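Local coordinates for protein thymidylate synthase 1 (Bacillus subtilis, PDB 1BKP) that catalyses the reductive methylation of dUMP to dTMP, with 5,10-methylenetetrahydrofolate as methyl donor and reductant, supplying a precursor for DNA synthesis, at residues K5-I10 against L186-N191; D13-G18 against N229-M234; D124-L129 against D252-T257. One frame throughout, in Å; residues are numbered along the deposited sequence.

Contact 1 of 3, residues K5-I10 against L186-N191; sequences KQYNSI and LGNPFN
CE1 of Tyr7 lies 3.7 Å from CG of Pro189, and the phenol oxygen OH of the same tyrosine is 3.8 Å from that CG, so the hydroxyl-bearing half of the ring crosses the pyrrolidine obliquely. The ring reaches this far because CG of Tyr7 stands opposite the backbone N about CA-CB (chi1 174°), which carries the phenol across from helix 3-17 to helix 188-206. The latter is the long buried helix of the thymidylate synthase fold, and the touch falls near its beginning. One polar atom meets the same ring. OD1 of Asn188 sits at the ring edge, 3.6 Å from CD1 of Tyr7, with amide and ring planes only 13° apart; this buried oxygen has no hydrogen-bond partner in the model and faces aromatic C-H groups instead. The other end of that amide is held: ND2 of Asn188 hydrogen-bonds to OD1 of Asn182, a residue predicted to bind dUMP, which probably fixes the amide's rotation. The hydroxyl of Tyr7 is engaged as well, in a hydrogen bond with the carbonyl O of Met184, just ahead of the 186-191 segment.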
ATOM      1  N   LYS A   5       7.693  13.425  17.780  1.00 15.04           N
ATOM      2  CA  LYS A   5       8.963  13.598  17.051  1.00 14.63           C
ATOM      3  C   LYS A   5       8.883  13.310  15.569  1.00 16.18           C
ATOM      4  O   LYS A   5       9.322  14.079  14.741  1.00 19.53           O
ATOM      5  CB  LYS A   5      10.047  12.705  17.689  1.00 19.89           C
ATOM      6  CG  LYS A   5      10.378  13.254  19.083  1.00 41.52           C
ATOM      7  CD  LYS A   5      11.586  12.628  19.719  1.00 45.39           C
ATOM      8  CE  LYS A   5      11.697  13.138  21.129  1.00 46.26           C
ATOM      9  NZ  LYS A   5      11.711  14.634  21.065  1.00 49.45           N
ATOM     10  N   GLN A   6       8.239  12.193  15.244  1.00 14.89           N
ATOM     11  CA  GLN A   6       8.106  11.806  13.860  1.00 16.73           C
ATOM     12  C   GLN A   6       7.187  12.694  13.137  1.00 16.59           C
ATOM     13  O   GLN A   6       7.435  13.003  11.965  1.00 14.62           O
ATOM     14  CB  GLN A   6       7.638  10.333  13.766  1.00 17.84           C
ATOM     15  CG  GLN A   6       8.750   9.391  14.260  1.00 16.01           C
ATOM     16  CD  GLN A   6       8.378   7.906  13.973  1.00 17.83           C
ATOM     17  OE1 GLN A   6       8.069   7.562  12.843  1.00 15.14           O
ATOM     18  NE2 GLN A   6       8.332   7.097  14.983  1.00 21.00           N
ATOM     19  N   TYR A   7       6.102  13.099  13.809  1.00 16.64           N
ATOM     20  CA  TYR A   7       5.115  13.977  13.110  1.00 17.91           C
ATOM     21  C   TYR A   7       5.749  15.364  12.743  1.00 15.64           C
ATOM     22  O   TYR A   7       5.648  15.855  11.601  1.00 15.77           O
ATOM     23  CB  TYR A   7       3.898  14.136  14.040  1.00 17.35           C
ATOM     24  CG  TYR A   7       2.854  15.096  13.562  1.00 15.19           C
ATOM     25  CD1 TYR A   7       1.890  14.666  12.675  1.00 14.94           C
ATOM     26  CD2 TYR A   7       2.773  16.371  14.071  1.00 14.42           C
ATOM     27  CE1 TYR A   7       0.816  15.470  12.261  1.00 14.52           C
ATOM     28  CE2 TYR A   7       1.698  17.208  13.695  1.00 10.99           C
ATOM     29  CZ  TYR A   7       0.724  16.769  12.786  1.00 17.85           C
ATOM     30  OH  TYR A   7      -0.298  17.587  12.306  1.00 18.64           O
ATOM     31  N   ASN A   8       6.465  15.928  13.721  1.00 13.36           N
ATOM     32  CA  ASN A   8       7.108  17.186  13.576  1.00 15.55           C
ATOM     33  C   ASN A   8       8.127  17.130  12.451  1.00 20.33           C
ATOM     34  O   ASN A   8       8.343  18.135  11.773  1.00 20.90           O
ATOM     35  CB  ASN A   8       7.813  17.590  14.855  1.00 20.22           C
ATOM     36  CG  ASN A   8       6.896  18.113  15.981  1.00 16.04           C
ATOM     37  OD1 ASN A   8       7.400  18.419  17.080  1.00 20.40           O
ATOM     38  ND2 ASN A   8       5.625  18.092  15.797  1.00 14.35           N
ATOM     39  N   SER A   9       8.826  15.986  12.286  1.00 18.88           N
ATOM     40  CA  SER A   9       9.823  15.831  11.193  1.00 19.24           C
ATOM     41  C   SER A   9       9.145  15.860   9.846  1.00 17.33           C
ATOM     42  O   SER A   9       9.636  16.532   8.936  1.00 16.86           O
ATOM     43  CB  SER A   9      10.634  14.510  11.267  1.00 25.68           C
ATOM     44  OG  SER A   9      11.467  14.639  12.408  1.00 37.43           O
ATOM     45  N   ILE A  10       8.029  15.154   9.704  1.00 15.99           N
ATOM     46  CA  ILE A  10       7.290  15.187   8.433  1.00 17.81           C
ATOM     47  C   ILE A  10       6.760  16.556   8.128  1.00 19.63           C
ATOM     48  O   ILE A  10       6.900  17.090   6.987  1.00 19.75           O
ATOM     49  CB  ILE A  10       6.156  14.171   8.429  1.00 17.37           C
ATOM     50  CG1 ILE A  10       6.816  12.750   8.547  1.00 24.89           C
ATOM     51  CG2 ILE A  10       5.268  14.296   7.154  1.00 14.66           C
ATOM     52  CD1 ILE A  10       5.833  11.588   8.682  1.00 20.05           C
ATOM     53  N   LEU A 186      -5.107  17.952  10.218  1.00 17.93           N
ATOM     54  CA  LEU A 186      -6.336  17.471  10.798  1.00 20.07           C
ATOM     55  C   LEU A 186      -6.572  15.944  10.769  1.00 22.85           C
ATOM     56  O   LEU A 186      -7.057  15.386  11.700  1.00 27.29           O
ATOM     57  CB  LEU A 186      -7.479  18.159  10.088  1.00 19.46           C
ATOM     58  CG  LEU A 186      -7.370  19.711  10.288  1.00 23.77           C
ATOM     59  CD1 LEU A 186      -8.277  20.394   9.297  1.00 26.93           C
ATOM     60  CD2 LEU A 186      -7.779  20.102  11.722  1.00 23.12           C
ATOM     61  N   GLY A 187      -6.264  15.298   9.681  1.00 20.21           N
ATOM     62  CA  GLY A 187      -6.536  13.902   9.618  1.00 15.90           C
ATOM     63  C   GLY A 187      -5.478  12.926  10.143  1.00 14.91           C
ATOM     64  O   GLY A 187      -5.818  11.998  10.854  1.00 15.97           O
ATOM     65  N   ASN A 188      -4.210  13.167   9.850  1.00 12.93           N
ATOM     66  CA  ASN A 188      -3.198  12.211  10.262  1.00 13.16           C
ATOM     67  C   ASN A 188      -3.146  11.843  11.784  1.00 16.15           C
ATOM     68  O   ASN A 188      -3.099  10.613  12.132  1.00 14.89           O
ATOM     69  CB  ASN A 188      -1.828  12.691   9.792  1.00 10.56           C
ATOM     70  CG  ASN A 188      -0.729  11.731  10.173  1.00 11.02           C
ATOM     71  OD1 ASN A 188       0.041  12.021  11.069  1.00 17.53           O
ATOM     72  ND2 ASN A 188      -0.558  10.658   9.370  1.00  9.94           N
ATOM     73  N   PRO A 189      -3.155  12.835  12.691  1.00 14.85           N
ATOM     74  CA  PRO A 189      -3.076  12.404  14.127  1.00 15.30           C
ATOM     75  C   PRO A 189      -4.199  11.534  14.581  1.00 15.09           C
ATOM     76  O   PRO A 189      -3.991  10.545  15.297  1.00 18.53           O
ATOM     77  CB  PRO A 189      -2.968  13.734  14.908  1.00 14.84           C
ATOM     78  CG  PRO A 189      -2.391  14.765  13.860  1.00 12.22           C
ATOM     79  CD  PRO A 189      -3.124  14.331  12.567  1.00 12.39           C
ATOM     80  N   PHE A 190      -5.402  11.822  14.089  1.00 13.61           N
ATOM     81  CA  PHE A 190      -6.606  11.047  14.423  1.00 13.57           C
ATOM     82  C   PHE A 190      -6.446   9.596  13.859  1.00 16.03           C
ATOM     83  O   PHE A 190      -6.757   8.608  14.533  1.00 14.47           O
ATOM     84  CB  PHE A 190      -7.735  11.752  13.732  1.00 12.64           C
ATOM     85  CG  PHE A 190      -9.090  11.189  13.976  1.00 13.50           C
ATOM     86  CD1 PHE A 190      -9.892  11.646  15.060  1.00 12.91           C
ATOM     87  CD2 PHE A 190      -9.636  10.302  13.070  1.00 13.82           C
ATOM     88  CE1 PHE A 190     -11.199  11.209  15.179  1.00 12.60           C
ATOM     89  CE2 PHE A 190     -10.987   9.851  13.200  1.00 14.52           C
ATOM     90  CZ  PHE A 190     -11.743  10.308  14.240  1.00 14.00           C
ATOM     91  N   ASN A 191      -6.059   9.489  12.586  1.00 15.85           N
ATOM     92  CA  ASN A 191      -5.913   8.201  11.882  1.00 16.78           C
ATOM     93  C   ASN A 191      -4.792   7.312  12.423  1.00 12.76           C
ATOM     94  O   ASN A 191      -5.004   6.118  12.630  1.00 13.73           O
ATOM     95  CB  ASN A 191      -5.666   8.482  10.412  1.00 11.32           C
ATOM     96  CG  ASN A 191      -6.926   8.838   9.664  1.00 18.31           C
ATOM     97  OD1 ASN A 191      -8.063   8.371   9.994  1.00 17.06           O
ATOM     98  ND2 ASN A 191      -6.759   9.630   8.645  1.00 17.82           N
TER

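Contact 2 of 3, residues D13-G18 against N229-M234; sequences DIINNG and NLKIQM
At the surface of the thymidylate synthase fold, the last turns of helix 3-17 meet the short helix 227-235. Ile15 is the residue that crosses between them, and its CD1 does the touching. That methyl meets CE of Met234 at 3.7 Å, the two side chains reaching toward each other tip to tip. Met234 manages this because its chain, extended through chi2, bends at the thioether (chi3 -51°) and turns the terminal methyl toward the isoleucine. Lys231 passes obliquely beside the same methyl, its CG lying 4.2 Å from CD1 of Ile15, so the lysine contributes the aliphatic part of its chain. No hydrogen bond spans the two segments. Near the end of helix 3-17, ND2 of Asn17 donates to OD1 of Asp13 at 2.7 Å, one turn back; OD1 is met on its anti side, while OD2 of Asp13 forms a salt bridge with Lys45 of strand 39-49. Below the surface, Leu230 packs on Ile11 of helix 3-17 and on Val222, a predicted dUMP-binding residue of strand 209-223, and Ile14 lies against that strand and against Leu40 and Val42 of strand 39-49.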
ATOM      1  N   ASP A  13       9.387  18.879   6.847  1.00 16.94           N
ATOM      2  CA  ASP A  13       9.785  18.515   5.502  1.00 17.81           C
ATOM      3  C   ASP A  13       8.815  19.073   4.478  1.00 18.74           C
ATOM      4  O   ASP A  13       9.196  19.503   3.350  1.00 19.57           O
ATOM      5  CB  ASP A  13       9.868  16.978   5.365  1.00 21.52           C
ATOM      6  CG  ASP A  13      10.348  16.569   3.989  1.00 36.01           C
ATOM      7  OD1 ASP A  13      11.376  17.112   3.603  1.00 44.66           O
ATOM      8  OD2 ASP A  13       9.758  15.751   3.271  1.00 40.32           O
ATOM      9  N   ILE A  14       7.546  19.117   4.872  1.00 16.70           N
ATOM     10  CA  ILE A  14       6.531  19.618   3.981  1.00 17.48           C
ATOM     11  C   ILE A  14       6.593  21.154   3.841  1.00 19.86           C
ATOM     12  O   ILE A  14       6.567  21.722   2.687  1.00 17.11           O
ATOM     13  CB  ILE A  14       5.086  19.165   4.485  1.00 16.10           C
ATOM     14  CG1 ILE A  14       4.934  17.649   4.329  1.00 17.56           C
ATOM     15  CG2 ILE A  14       3.932  19.876   3.688  1.00 14.14           C
ATOM     16  CD1 ILE A  14       3.573  17.115   4.986  1.00 16.47           C
ATOM     17  N   ILE A  15       6.761  21.814   5.001  1.00 22.16           N
ATOM     18  CA  ILE A  15       6.833  23.261   5.030  1.00 25.22           C
ATOM     19  C   ILE A  15       8.057  23.648   4.253  1.00 26.17           C
ATOM     20  O   ILE A  15       7.971  24.532   3.471  1.00 28.44           O
ATOM     21  CB  ILE A  15       6.993  23.835   6.442  1.00 28.59           C
ATOM     22  CG1 ILE A  15       5.668  23.763   7.195  1.00 35.93           C
ATOM     23  CG2 ILE A  15       7.535  25.255   6.368  1.00 30.72           C
ATOM     24  CD1 ILE A  15       5.866  24.030   8.679  1.00 44.34           C
ATOM     25  N   ASN A  16       9.167  22.951   4.384  1.00 25.30           N
ATOM     26  CA  ASN A  16      10.359  23.329   3.647  1.00 26.76           C
ATOM     27  C   ASN A  16      10.561  22.886   2.216  1.00 28.24           C
ATOM     28  O   ASN A  16      11.067  23.637   1.402  1.00 29.74           O
ATOM     29  CB  ASN A  16      11.635  22.972   4.429  1.00 37.91           C
ATOM     30  CG  ASN A  16      11.654  23.570   5.815  1.00 59.21           C
ATOM     31  OD1 ASN A  16      11.013  24.586   6.067  1.00 70.27           O
ATOM     32  ND2 ASN A  16      12.357  22.923   6.730  1.00 58.44           N
ATOM     33  N   ASN A  17      10.077  21.715   1.877  1.00 26.25           N
ATOM     34  CA  ASN A  17      10.326  21.129   0.572  1.00 22.19           C
ATOM     35  C   ASN A  17       9.051  20.797  -0.114  1.00 22.52           C
ATOM     36  O   ASN A  17       9.065  20.228  -1.226  1.00 27.17           O
ATOM     37  CB  ASN A  17      11.045  19.804   0.801  1.00 25.04           C
ATOM     38  CG  ASN A  17      12.380  19.990   1.440  1.00 40.88           C
ATOM     39  OD1 ASN A  17      13.171  20.804   0.993  1.00 47.47           O
ATOM     40  ND2 ASN A  17      12.636  19.257   2.493  1.00 46.04           N
ATOM     41  N   GLY A  18       7.926  21.114   0.520  1.00 16.48           N
ATOM     42  CA  GLY A  18       6.659  20.755  -0.120  1.00 14.26           C
ATOM     43  C   GLY A  18       6.345  21.455  -1.440  1.00 18.49           C
ATOM     44  O   GLY A  18       6.761  22.590  -1.658  1.00 20.54           O
ATOM     45  N   ASN A 229      -0.155  27.631  12.626  1.00 18.11           N
ATOM     46  CA  ASN A 229      -0.472  26.839  13.831  1.00 21.01           C
ATOM     47  C   ASN A 229       0.490  25.647  13.922  1.00 23.20           C
ATOM     48  O   ASN A 229       0.923  25.300  15.014  1.00 26.80           O
ATOM     49  CB  ASN A 229      -1.868  26.221  13.776  1.00 23.14           C
ATOM     50  CG  ASN A 229      -2.965  27.173  14.225  1.00 32.30           C
ATOM     51  OD1 ASN A 229      -2.715  28.237  14.765  1.00 31.84           O
ATOM     52  ND2 ASN A 229      -4.194  26.823  13.891  1.00 30.08           N
ATOM     53  N   LEU A 230       0.896  25.070  12.768  1.00 18.14           N
ATOM     54  CA  LEU A 230       1.756  23.882  12.837  1.00 17.24           C
ATOM     55  C   LEU A 230       3.135  24.299  13.342  1.00 17.29           C
ATOM     56  O   LEU A 230       3.833  23.540  14.038  1.00 17.48           O
ATOM     57  CB  LEU A 230       1.853  23.190  11.442  1.00 18.16           C
ATOM     58  CG  LEU A 230       0.597  22.521  10.960  1.00 20.57           C
ATOM     59  CD1 LEU A 230       0.762  22.052   9.468  1.00 23.91           C
ATOM     60  CD2 LEU A 230       0.337  21.347  11.923  1.00 20.10           C
ATOM     61  N   LYS A 231       3.537  25.503  12.947  1.00 18.35           N
ATOM     62  CA  LYS A 231       4.827  26.068  13.375  1.00 19.84           C
ATOM     63  C   LYS A 231       4.749  26.227  14.882  1.00 20.86           C
ATOM     64  O   LYS A 231       5.735  26.005  15.560  1.00 21.64           O
ATOM     65  CB  LYS A 231       5.093  27.434  12.710  1.00 22.96           C
ATOM     66  CG  LYS A 231       5.681  27.303  11.275  1.00 26.85           C
ATOM     67  CD  LYS A 231       5.976  28.729  10.798  1.00 37.59           C
ATOM     68  CE  LYS A 231       6.225  28.826   9.310  1.00 49.59           C
ATOM     69  NZ  LYS A 231       7.638  28.538   9.005  1.00 60.64           N
ATOM     70  N   ILE A 232       3.609  26.703  15.402  1.00 21.64           N
ATOM     71  CA  ILE A 232       3.426  26.782  16.860  1.00 23.40           C
ATOM     72  C   ILE A 232       3.551  25.411  17.487  1.00 23.34           C
ATOM     73  O   ILE A 232       4.342  25.224  18.431  1.00 24.77           O
ATOM     74  CB  ILE A 232       2.015  27.342  17.236  1.00 25.17           C
ATOM     75  CG1 ILE A 232       1.967  28.835  16.951  1.00 29.21           C
ATOM     76  CG2 ILE A 232       1.631  27.046  18.780  1.00 23.69           C
ATOM     77  CD1 ILE A 232       0.488  29.306  17.080  1.00 34.45           C
ATOM     78  N   GLN A 233       2.794  24.424  16.987  1.00 25.13           N
ATOM     79  CA  GLN A 233       2.874  23.078  17.536  1.00 26.24           C
ATOM     80  C   GLN A 233       4.265  22.537  17.630  1.00 27.63           C
ATOM     81  O   GLN A 233       4.586  21.808  18.509  1.00 29.59           O
ATOM     82  CB  GLN A 233       2.130  22.076  16.663  1.00 22.72           C
ATOM     83  CG  GLN A 233       0.826  21.834  17.157  1.00 17.56           C
ATOM     84  CD  GLN A 233       0.082  20.844  16.349  1.00 15.88           C
ATOM     85  OE1 GLN A 233      -0.582  21.231  15.361  1.00 20.47           O
ATOM     86  NE2 GLN A 233       0.134  19.538  16.781  1.00 15.11           N
ATOM     87  N   MET A 234       5.068  22.801  16.623  1.00 27.22           N
ATOM     88  CA  MET A 234       6.391  22.300  16.599  1.00 27.29           C
ATOM     89  C   MET A 234       7.292  22.826  17.673  1.00 25.60           C
ATOM     90  O   MET A 234       8.263  22.176  17.971  1.00 29.61           O
ATOM     91  CB  MET A 234       7.011  22.485  15.226  1.00 29.90           C
ATOM     92  CG  MET A 234       6.504  21.367  14.281  1.00 35.82           C
ATOM     93  SD  MET A 234       7.217  21.452  12.696  1.00 41.23           S
ATOM     94  CE  MET A 234       6.965  23.189  12.147  1.00 41.40           C
TER

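Contact 3 of 3, residues D124-L129 against D252-T257; sequences DQVDYL and DFYDFT
The phenol OH of Tyr254 donates a hydrogen bond to OD1 of Asp127 on the N-capped first turn of helix 125-135, joining it to the loop between strands 243-246 and 261-264 of the thymidylate synthase fold. The bond is 2.6 Å from OH to OD1; the hydroxyl comes from above the carboxylate, 43° out of its plane, while OD1 lies at the edge of the tyrosine ring, near the ring's own plane. Asp127 can offer that oxygen because its CG lies beside the backbone N and opposite the carbonyl carbon (chi1 -71°). Lys78, outside both segments, also hydrogen-bonds to the phenol oxygen through NZ, and its ion pair with OD2 of Asp127 is long and weak. An alanine in place of Asp127 would probably leave the phenol without its acceptor here and Lys78 without that weak partner. The apolar packing is CG1 of Val126 at 4.2 Å from CE2 of Phe253. With CG1 anti to the backbone N (chi1 176°), this methyl also lies 3.7 Å from OH of Tyr254. Phe253 in turn lays CD2 over the centre of the Tyr254 ring. As N-cap, Asp124 accepts from Asp127 N through OD1 at 2.9 Å, nearly in line with its C-O bond.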
ATOM      1  N   ASP A 124     -17.039 -12.471   5.997  1.00 19.85           N
ATOM      2  CA  ASP A 124     -16.529 -11.159   5.517  1.00 19.39           C
ATOM      3  C   ASP A 124     -14.999 -11.029   5.780  1.00 19.48           C
ATOM      4  O   ASP A 124     -14.333 -11.939   6.358  1.00 21.75           O
ATOM      5  CB  ASP A 124     -17.382  -9.999   6.139  1.00 18.29           C
ATOM      6  CG  ASP A 124     -17.245  -9.900   7.656  1.00 19.34           C
ATOM      7  OD1 ASP A 124     -16.120 -10.104   8.232  1.00 15.99           O
ATOM      8  OD2 ASP A 124     -18.288  -9.665   8.301  1.00 21.03           O
ATOM      9  N   GLN A 125     -14.435  -9.888   5.408  1.00 14.70           N
ATOM     10  CA  GLN A 125     -13.002  -9.699   5.576  1.00 13.84           C
ATOM     11  C   GLN A 125     -12.513  -9.709   6.978  1.00 14.26           C
ATOM     12  O   GLN A 125     -11.383 -10.062   7.231  1.00 14.24           O
ATOM     13  CB  GLN A 125     -12.613  -8.339   4.953  1.00 13.69           C
ATOM     14  CG  GLN A 125     -12.687  -8.310   3.389  1.00 20.93           C
ATOM     15  CD  GLN A 125     -12.066  -7.006   2.857  1.00 18.22           C
ATOM     16  OE1 GLN A 125     -10.858  -6.728   3.152  1.00 20.85           O
ATOM     17  NE2 GLN A 125     -12.872  -6.162   2.187  1.00 16.07           N
ATOM     18  N   VAL A 126     -13.316  -9.229   7.915  1.00 14.63           N
ATOM     19  CA  VAL A 126     -12.842  -9.144   9.275  1.00 16.57           C
ATOM     20  C   VAL A 126     -12.845 -10.575   9.908  1.00 15.75           C
ATOM     21  O   VAL A 126     -11.843 -10.980  10.503  1.00 14.73           O
ATOM     22  CB  VAL A 126     -13.730  -8.197  10.095  1.00 17.46           C
ATOM     23  CG1 VAL A 126     -13.281  -8.172  11.560  1.00 17.86           C
ATOM     24  CG2 VAL A 126     -13.726  -6.777   9.478  1.00 16.76           C
ATOM     25  N   ASP A 127     -13.944 -11.332   9.775  1.00 14.63           N
ATOM     26  CA  ASP A 127     -13.935 -12.696  10.322  1.00 13.72           C
ATOM     27  C   ASP A 127     -12.940 -13.593   9.616  1.00 14.76           C
ATOM     28  O   ASP A 127     -12.289 -14.431  10.268  1.00 16.67           O
ATOM     29  CB  ASP A 127     -15.333 -13.291  10.210  1.00 13.12           C
ATOM     30  CG  ASP A 127     -16.313 -12.645  11.195  1.00 19.37           C
ATOM     31  OD1 ASP A 127     -15.878 -12.187  12.292  1.00 17.11           O
ATOM     32  OD2 ASP A 127     -17.486 -12.536  10.798  1.00 21.19           O
ATOM     33  N   TYR A 128     -12.692 -13.322   8.332  1.00 13.11           N
ATOM     34  CA  TYR A 128     -11.758 -14.136   7.632  1.00 11.75           C
ATOM     35  C   TYR A 128     -10.346 -13.816   8.211  1.00 11.90           C
ATOM     36  O   TYR A 128      -9.549 -14.704   8.572  1.00 14.31           O
ATOM     37  CB  TYR A 128     -11.774 -13.804   6.133  1.00 11.56           C
ATOM     38  CG  TYR A 128     -10.853 -14.734   5.378  1.00 15.49           C
ATOM     39  CD1 TYR A 128     -11.274 -16.027   5.028  1.00 19.68           C
ATOM     40  CD2 TYR A 128      -9.555 -14.349   5.060  1.00 17.10           C
ATOM     41  CE1 TYR A 128     -10.441 -16.891   4.368  1.00 20.96           C
ATOM     42  CE2 TYR A 128      -8.715 -15.202   4.396  1.00 19.28           C
ATOM     43  CZ  TYR A 128      -9.174 -16.449   4.042  1.00 19.07           C
ATOM     44  OH  TYR A 128      -8.356 -17.162   3.209  1.00 29.36           O
ATOM     45  N   LEU A 129     -10.058 -12.520   8.385  1.00 10.86           N
ATOM     46  CA  LEU A 129      -8.757 -12.128   8.951  1.00 11.27           C
ATOM     47  C   LEU A 129      -8.580 -12.700  10.361  1.00 13.09           C
ATOM     48  O   LEU A 129      -7.507 -13.269  10.680  1.00 14.73           O
ATOM     49  CB  LEU A 129      -8.709 -10.559   9.078  1.00 11.16           C
ATOM     50  CG  LEU A 129      -7.441  -9.993   9.853  1.00 12.81           C
ATOM     51  CD1 LEU A 129      -6.155 -10.302   9.050  1.00 12.88           C
ATOM     52  CD2 LEU A 129      -7.542  -8.459  10.194  1.00 16.42           C
ATOM     53  N   ASP A 252     -13.682 -11.445  22.864  1.00 24.99           N
ATOM     54  CA  ASP A 252     -14.218 -11.483  21.517  1.00 25.50           C
ATOM     55  C   ASP A 252     -14.165 -10.077  20.926  1.00 25.26           C
ATOM     56  O   ASP A 252     -14.588  -9.151  21.571  1.00 23.75           O
ATOM     57  CB  ASP A 252     -15.679 -11.880  21.566  1.00 29.03           C
ATOM     58  CG  ASP A 252     -16.271 -12.027  20.176  1.00 38.86           C
ATOM     59  OD1 ASP A 252     -15.694 -12.761  19.401  1.00 48.17           O
ATOM     60  OD2 ASP A 252     -17.280 -11.434  19.805  1.00 46.81           O
ATOM     61  N   PHE A 253     -13.657  -9.924  19.690  1.00 22.80           N
ATOM     62  CA  PHE A 253     -13.635  -8.627  19.029  1.00 20.02           C
ATOM     63  C   PHE A 253     -15.020  -7.895  19.021  1.00 18.48           C
ATOM     64  O   PHE A 253     -15.109  -6.668  19.055  1.00 18.87           O
ATOM     65  CB  PHE A 253     -13.207  -8.868  17.574  1.00 18.91           C
ATOM     66  CG  PHE A 253     -12.989  -7.590  16.789  1.00 17.66           C
ATOM     67  CD1 PHE A 253     -11.842  -6.808  17.016  1.00 17.58           C
ATOM     68  CD2 PHE A 253     -13.934  -7.167  15.851  1.00 15.46           C
ATOM     69  CE1 PHE A 253     -11.640  -5.597  16.302  1.00 17.66           C
ATOM     70  CE2 PHE A 253     -13.713  -5.993  15.168  1.00 16.37           C
ATOM     71  CZ  PHE A 253     -12.570  -5.212  15.391  1.00 17.10           C
ATOM     72  N   TYR A 254     -16.084  -8.669  18.975  1.00 17.01           N
ATOM     73  CA  TYR A 254     -17.403  -8.114  18.903  1.00 19.45           C
ATOM     74  C   TYR A 254     -17.978  -7.738  20.256  1.00 20.55           C
ATOM     75  O   TYR A 254     -19.045  -7.170  20.283  1.00 23.06           O
ATOM     76  CB  TYR A 254     -18.340  -9.051  18.172  1.00 21.00           C
ATOM     77  CG  TYR A 254     -17.853  -9.245  16.773  1.00 23.62           C
ATOM     78  CD1 TYR A 254     -18.062  -8.255  15.813  1.00 25.12           C
ATOM     79  CD2 TYR A 254     -17.156 -10.387  16.416  1.00 23.79           C
ATOM     80  CE1 TYR A 254     -17.570  -8.405  14.488  1.00 27.26           C
ATOM     81  CE2 TYR A 254     -16.651 -10.554  15.102  1.00 21.71           C
ATOM     82  CZ  TYR A 254     -16.863  -9.568  14.152  1.00 26.17           C
ATOM     83  OH  TYR A 254     -16.369  -9.698  12.874  1.00 22.38           O
ATOM     84  N   ASP A 255     -17.169  -7.841  21.318  1.00 22.07           N
ATOM     85  CA  ASP A 255     -17.657  -7.489  22.648  1.00 23.64           C
ATOM     86  C   ASP A 255     -17.165  -6.127  23.121  1.00 25.87           C
ATOM     87  O   ASP A 255     -17.633  -5.619  24.133  1.00 30.79           O
ATOM     88  CB  ASP A 255     -17.183  -8.529  23.681  1.00 21.83           C
ATOM     89  CG  ASP A 255     -17.960  -9.808  23.604  1.00 31.28           C
ATOM     90  OD1 ASP A 255     -19.049  -9.792  22.982  1.00 32.90           O
ATOM     91  OD2 ASP A 255     -17.454 -10.847  24.122  1.00 39.40           O
ATOM     92  N   PHE A 256     -16.230  -5.516  22.409  1.00 21.57           N
ATOM     93  CA  PHE A 256     -15.651  -4.260  22.841  1.00 21.28           C
ATOM     94  C   PHE A 256     -16.659  -3.115  22.718  1.00 21.58           C
ATOM     95  O   PHE A 256     -17.513  -3.139  21.848  1.00 21.84           O
ATOM     96  CB  PHE A 256     -14.401  -3.923  21.973  1.00 20.58           C
ATOM     97  CG  PHE A 256     -13.137  -4.662  22.364  1.00 17.96           C
ATOM     98  CD1 PHE A 256     -12.445  -4.281  23.504  1.00 16.34           C
ATOM     99  CD2 PHE A 256     -12.625  -5.684  21.544  1.00 17.86           C
ATOM    100  CE1 PHE A 256     -11.222  -4.889  23.873  1.00 17.75           C
ATOM    101  CE2 PHE A 256     -11.422  -6.337  21.831  1.00 17.02           C
ATOM    102  CZ  PHE A 256     -10.681  -5.934  23.029  1.00 17.88           C
ATOM    103  N   THR A 257     -16.668  -2.197  23.668  1.00 21.83           N
ATOM    104  CA  THR A 257     -17.605  -1.087  23.556  1.00 20.76           C
ATOM    105  C   THR A 257     -16.712   0.056  23.933  1.00 20.29           C
ATOM    106  O   THR A 257     -15.605  -0.172  24.445  1.00 20.32           O
ATOM    107  CB  THR A 257     -18.835  -1.141  24.615  1.00 25.15           C
ATOM    108  OG1 THR A 257     -18.318  -1.094  25.964  1.00 28.17           O
ATOM    109  CG2 THR A 257     -19.744  -2.375  24.424  1.00 23.63           C
TER

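Contacts 1 and 2 share helix 3-17 and lie close together, their centres about 11 Å apart. They also touch: Tyr7 of contact 1 packs on Leu230 and Gln233 of contact 2, and Asn8 O lies against the sulfur of Met234. Contact 1 is wholly buried and sets an aromatic ring against a proline and a single amide, whereas contact 2 is a surface contact made by methyl groups and the aliphatic stem of a lysine. Contact 3 is partly buried and sits on the opposite side of the chain's centre, about 28 Å from contact 1 and 38 Å from contact 2 between centres. It is the one contact with a hydrogen bond running between its own two segments, joining a helix to a loop rather than helix to helix.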